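Local structure of alginase (Pseudoalteromonas, 4Q8K) at residues A[237-242]-A[261-266]; A[270-275]-A[303-308]. The protein cleaves the polysaccharide alginate, as an alginate lyase of polysaccharide lyase family 18 that probably acts by beta-elimination. All coordinates share one frame; numbering follows the deposited sequence.

Contact 1. Residues A[237-242]-A[261-266]; sequences KVYVSD and YVRLRN. With CA (calcium ion), chain B; SO4 (sulfate ion), chain C.
Tyr239 and Tyr261 face each other as a hydrogen-bonded pair of neighbouring antiparallel strands. Four backbone bonds join the strands. Tyr239 N to Tyr261 O is short and nearly straight (2.8 Å, 173°), while the return bond from Tyr261 N to Tyr239 O is longer at 3.2 Å. The other two link Lys237 and Arg263 in both directions. The two tyrosine rings lie almost parallel, 14° apart, but are slid so far that they barely overlap. CE1 and the hydroxyl of Tyr261 lie over one face of the Tyr239 ring, and Tyr239 CB sits over the Tyr261 ring, 3.8 Å from its centroid. Tyr261 CG stands between its own backbone N and carbonyl carbon (chi1 61°), which swings the ring across to the neighbouring strand.

The strands belong to one of the two packed antiparallel sheets of the beta-jelly-roll seen in alginate lyases of this type. Val238 and Val262 point to the other face, where both touch Val298 of the second sheet.

Polar groups gather beyond the rings. Tyr239 OH donates to O3 of a sulfate at 3.0 Å and accepts a weak bond from Lys237 NZ, which is chiefly salt-bridged to Glu271. The sulfate, probably from the crystallisation liquor, is also bound by Lys221. With an alanine at Tyr239 the CB over Tyr261 would stay, but Tyr261 CE1 and OH would probably lose the ring they lie over, and the sulfate one donor. Arg263 packs its CD 3.5 Å from Tyr239 OH, and its guanidinium is paired with Glu245 and Glu271. One water bridges Ser241 OG and Tyr261 OH. Next along the chain, Asp242 OD1 binds the calcium ion at 2.4 Å.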
# COMPACT_ATOMS: atom_id res chain seq x y z
N LYS A 237 -2.63 1.97 6.65
CA LYS A 237 -2.74 1.29 5.37
C LYS A 237 -3.59 2.12 4.42
O LYS A 237 -4.66 2.59 4.79
CB LYS A 237 -3.37 -0.09 5.54
CG LYS A 237 -2.49 -1.09 6.25
CD LYS A 237 -3.27 -2.35 6.62
CE LYS A 237 -4.29 -2.06 7.72
NZ LYS A 237 -5.05 -3.28 8.10
N VAL A 238 -3.10 2.33 3.21
CA VAL A 238 -3.86 3.03 2.19
C VAL A 238 -4.24 2.03 1.12
O VAL A 238 -3.37 1.29 0.62
CB VAL A 238 -3.05 4.16 1.54
CG1 VAL A 238 -3.87 4.86 0.46
CG2 VAL A 238 -2.59 5.16 2.60
N TYR A 239 -5.53 1.99 0.77
CA TYR A 239 -6.05 0.97 -0.14
C TYR A 239 -6.60 1.55 -1.42
O TYR A 239 -7.13 2.66 -1.45
CB TYR A 239 -7.22 0.21 0.47
CG TYR A 239 -6.97 -0.58 1.73
CD1 TYR A 239 -6.80 0.07 2.95
CD2 TYR A 239 -6.95 -1.98 1.72
CE1 TYR A 239 -6.60 -0.64 4.11
CE2 TYR A 239 -6.75 -2.70 2.89
CZ TYR A 239 -6.57 -2.02 4.07
OH TYR A 239 -6.37 -2.72 5.24
N VAL A 240 -6.51 0.75 -2.47
CA VAL A 240 -7.26 0.97 -3.70
C VAL A 240 -8.05 -0.33 -3.92
O VAL A 240 -7.46 -1.39 -4.11
CB VAL A 240 -6.35 1.28 -4.89
CG1 VAL A 240 -7.16 1.47 -6.16
CG2 VAL A 240 -5.50 2.52 -4.61
N SER A 241 -9.37 -0.24 -3.86
CA SER A 241 -10.19 -1.41 -3.54
C SER A 241 -11.54 -1.41 -4.25
O SER A 241 -12.27 -0.43 -4.20
CB SER A 241 -10.40 -1.47 -2.02
OG SER A 241 -11.28 -2.50 -1.64
N ASP A 242 -11.88 -2.54 -4.87
CA ASP A 242 -13.13 -2.64 -5.62
C ASP A 242 -14.03 -3.71 -5.00
O ASP A 242 -14.42 -4.66 -5.67
CB ASP A 242 -12.85 -2.94 -7.10
CG ASP A 242 -14.10 -2.87 -7.98
OD1 ASP A 242 -15.13 -2.35 -7.51
OD2 ASP A 242 -14.07 -3.33 -9.15
N TYR A 261 -9.09 4.55 0.22
CA TYR A 261 -9.37 4.85 1.61
C TYR A 261 -8.18 4.50 2.46
O TYR A 261 -7.23 3.84 2.01
CB TYR A 261 -10.62 4.11 2.10
CG TYR A 261 -10.55 2.59 2.05
CD1 TYR A 261 -10.06 1.85 3.13
CD2 TYR A 261 -11.00 1.90 0.94
CE1 TYR A 261 -10.02 0.47 3.09
CE2 TYR A 261 -10.96 0.51 0.89
CZ TYR A 261 -10.47 -0.19 1.96
OH TYR A 261 -10.42 -1.57 1.90
N VAL A 262 -8.24 4.95 3.71
CA VAL A 262 -7.17 4.68 4.64
C VAL A 262 -7.70 4.04 5.90
O VAL A 262 -8.81 4.34 6.36
CB VAL A 262 -6.40 5.99 4.97
CG1 VAL A 262 -7.35 7.00 5.63
CG2 VAL A 262 -5.22 5.68 5.88
N ARG A 263 -6.93 3.12 6.47
CA ARG A 263 -7.19 2.66 7.82
C ARG A 263 -6.00 3.05 8.67
O ARG A 263 -4.84 2.80 8.28
CB ARG A 263 -7.33 1.13 7.87
CG ARG A 263 -8.59 0.62 7.24
CD ARG A 263 -8.65 -0.91 7.25
NE ARG A 263 -10.02 -1.34 6.97
CZ ARG A 263 -10.92 -1.57 7.91
NH1 ARG A 263 -10.58 -1.44 9.19
NH2 ARG A 263 -12.15 -1.93 7.58
N LEU A 264 -6.29 3.66 9.82
CA LEU A 264 -5.30 4.08 10.80
C LEU A 264 -5.58 3.42 12.14
O LEU A 264 -6.69 3.53 12.67
CB LEU A 264 -5.32 5.60 10.97
CG LEU A 264 -5.03 6.41 9.71
CD1 LEU A 264 -5.18 7.92 10.00
CD2 LEU A 264 -3.64 6.10 9.19
N ARG A 265 -4.59 2.75 12.71
CA ARG A 265 -4.78 2.11 14.01
C ARG A 265 -4.58 3.11 15.15
O ARG A 265 -3.47 3.61 15.35
CB ARG A 265 -3.84 0.92 14.16
CG ARG A 265 -4.20 0.02 15.32
CD ARG A 265 -3.42 -1.30 15.27
NE ARG A 265 -3.71 -2.12 14.09
CZ ARG A 265 -4.79 -2.90 13.96
NH1 ARG A 265 -4.97 -3.61 12.85
NH2 ARG A 265 -5.69 -2.95 14.93
N ASN A 266 -5.64 3.42 15.88
CA ASN A 266 -5.53 4.42 16.94
C ASN A 266 -4.78 3.95 18.19
O ASN A 266 -4.31 2.81 18.25
CB ASN A 266 -6.90 5.06 17.28
CG ASN A 266 -7.89 4.07 17.91
OD1 ASN A 266 -9.11 4.21 17.72
ND2 ASN A 266 -7.39 3.12 18.69
CA CA B . -16.44 -0.58 -6.63
S SO4 C . -8.73 -5.77 5.47
O1 SO4 C . -9.33 -5.13 4.32
O2 SO4 C . -9.07 -7.19 5.51
O3 SO4 C . -7.28 -5.61 5.34
O4 SO4 C . -9.18 -5.13 6.71
O HOH W 1 -12.33 -3.66 1.05
O HOH W 2 -15.82 -0.71 -4.21

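Contact 2. Residues A[270-275]-A[303-308]; sequences NEEKFA and NSFGIP
Strands 271-275 and 303-308 run almost exactly antiparallel, at 172°, with their axes 8.2 Å apart at the closest and no hydrogen bond between them. They belong to the two different sheets of the beta-sandwich, so side chains make nearly all of the contact. Strand 303-308 is an outermost strand of its sheet. Strand 271-280 pairs with 257-265 in the other, and Leu264 of that strand packs against Phe305 and Ile307.

Phe274 and Phe305 carry most of the contact. Their rings are nearly parallel, 7° apart, with centroids 4.4 Å from each other, yet they are offset along their planes and overlap little. Each ring instead lies over the other's CB. Phe305 CB is 3.7 Å from the centroid of the Phe274 ring, and Phe274 CB is 3.9 Å from that of Phe305. Both residues hold CG anti to the backbone N (chi1 -161° in Phe274), which sends each ring across the gap from its own strand. The tightest approach is Phe274 CD2 to Phe305 CD1 at 3.3 Å.

Glu272 continues the contact toward Ile307. Its chain is extended beyond CG and brings the carboxylate over to the facing strand, where Glu272 CD lies 3.8 Å from Ile307 CD1. This is an apolar neighbour for a charged group near the surface. The same carboxylate reaches the rim of the Phe305 ring, with Glu272 OE1 near the ring plane and 3.9 Å from Phe305 CZ.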
# COMPACT_ATOMS: atom_id res chain seq x y z
N ASN A 270 -7.46 0.15 17.91
CA ASN A 270 -8.55 -0.06 16.96
C ASN A 270 -8.37 0.73 15.67
O ASN A 270 -7.95 1.89 15.70
CB ASN A 270 -9.89 0.27 17.60
CG ASN A 270 -10.11 -0.46 18.91
OD1 ASN A 270 -10.51 0.13 19.91
ND2 ASN A 270 -9.83 -1.76 18.91
N GLU A 271 -8.68 0.10 14.54
CA GLU A 271 -8.56 0.78 13.26
C GLU A 271 -9.71 1.74 13.03
O GLU A 271 -10.88 1.41 13.24
CB GLU A 271 -8.49 -0.22 12.10
CG GLU A 271 -7.20 -1.03 12.07
CD GLU A 271 -7.07 -1.85 10.79
OE1 GLU A 271 -8.10 -2.31 10.24
OE2 GLU A 271 -5.93 -2.03 10.32
N GLU A 272 -9.37 2.94 12.58
CA GLU A 272 -10.35 3.89 12.08
C GLU A 272 -10.18 3.99 10.58
O GLU A 272 -9.06 4.16 10.09
CB GLU A 272 -10.16 5.26 12.75
CG GLU A 272 -10.28 5.19 14.26
CD GLU A 272 -10.18 6.55 14.95
OE1 GLU A 272 -10.48 7.60 14.33
OE2 GLU A 272 -9.81 6.56 16.14
N LYS A 273 -11.27 3.87 9.84
CA LYS A 273 -11.21 3.94 8.39
C LYS A 273 -11.88 5.20 7.86
O LYS A 273 -12.78 5.76 8.50
CB LYS A 273 -11.84 2.70 7.76
CG LYS A 273 -13.36 2.63 7.84
CD LYS A 273 -13.81 1.21 7.47
CE LYS A 273 -15.20 1.16 6.86
NZ LYS A 273 -15.62 -0.27 6.63
N PHE A 274 -11.42 5.65 6.69
CA PHE A 274 -11.85 6.92 6.14
C PHE A 274 -11.75 6.91 4.63
O PHE A 274 -10.69 6.62 4.07
CB PHE A 274 -10.98 8.04 6.69
CG PHE A 274 -11.57 9.42 6.56
CD1 PHE A 274 -11.40 10.15 5.40
CD2 PHE A 274 -12.28 9.98 7.61
CE1 PHE A 274 -11.94 11.43 5.28
CE2 PHE A 274 -12.83 11.26 7.49
CZ PHE A 274 -12.65 11.99 6.32
N ALA A 275 -12.85 7.23 3.95
CA ALA A 275 -12.86 7.29 2.50
C ALA A 275 -12.22 8.57 1.97
O ALA A 275 -12.58 9.68 2.39
CB ALA A 275 -14.28 7.12 1.96
N ASN A 303 -8.78 15.36 -0.07
CA ASN A 303 -9.35 14.98 1.22
C ASN A 303 -8.27 14.50 2.17
O ASN A 303 -7.41 13.71 1.78
CB ASN A 303 -10.40 13.87 1.04
CG ASN A 303 -11.66 14.36 0.35
OD1 ASN A 303 -12.19 13.69 -0.55
ND2 ASN A 303 -12.14 15.51 0.76
N SER A 304 -8.33 14.97 3.41
CA SER A 304 -7.34 14.57 4.41
C SER A 304 -7.99 13.96 5.64
O SER A 304 -9.07 14.36 6.06
CB SER A 304 -6.48 15.76 4.85
OG SER A 304 -5.88 16.41 3.76
N PHE A 305 -7.30 12.98 6.21
CA PHE A 305 -7.67 12.39 7.48
C PHE A 305 -6.39 12.00 8.21
O PHE A 305 -5.44 11.50 7.59
CB PHE A 305 -8.56 11.16 7.26
CG PHE A 305 -8.94 10.44 8.53
CD1 PHE A 305 -9.79 11.03 9.45
CD2 PHE A 305 -8.44 9.17 8.80
CE1 PHE A 305 -10.14 10.38 10.62
CE2 PHE A 305 -8.79 8.51 9.98
CZ PHE A 305 -9.64 9.10 10.88
N GLY A 306 -6.36 12.22 9.52
CA GLY A 306 -5.23 11.85 10.35
C GLY A 306 -5.57 11.77 11.82
O GLY A 306 -6.43 12.51 12.30
N ILE A 307 -4.87 10.89 12.54
CA ILE A 307 -5.01 10.73 13.99
C ILE A 307 -3.68 10.30 14.61
O ILE A 307 -2.78 9.84 13.91
CB ILE A 307 -6.03 9.64 14.37
CG1 ILE A 307 -5.56 8.27 13.87
CG2 ILE A 307 -7.43 9.99 13.86
CD1 ILE A 307 -6.50 7.15 14.19
N PRO A 308 -3.56 10.45 15.94
CA PRO A 308 -2.42 9.80 16.61
C PRO A 308 -2.61 8.30 16.49
O PRO A 308 -3.73 7.82 16.59
CB PRO A 308 -2.58 10.24 18.07
CG PRO A 308 -3.41 11.51 18.01
CD PRO A 308 -4.36 11.27 16.87

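Contact 1 comes first along the chain and closes before contact 2 opens; their centres are about 8 Å apart, on the same side of the chain's centre. Contact 1 lies within one sheet, between strands 234-241 and 257-265. Contact 2 starts from the next strand of that sheet, 271-280, and crosses to strand 303-308 of the opposing sheet. Strands 257-265 and 271-280 are sheet neighbours, so the two contacts are joined directly. Lys237 NZ forms a salt bridge with Glu271 OE2 at 2.7 Å. Strand 271-280 thus serves both contacts, with Glu271 turned to the face bearing the tyrosines and sulfate, and Glu272 and Phe274 turned to the opposing sheet.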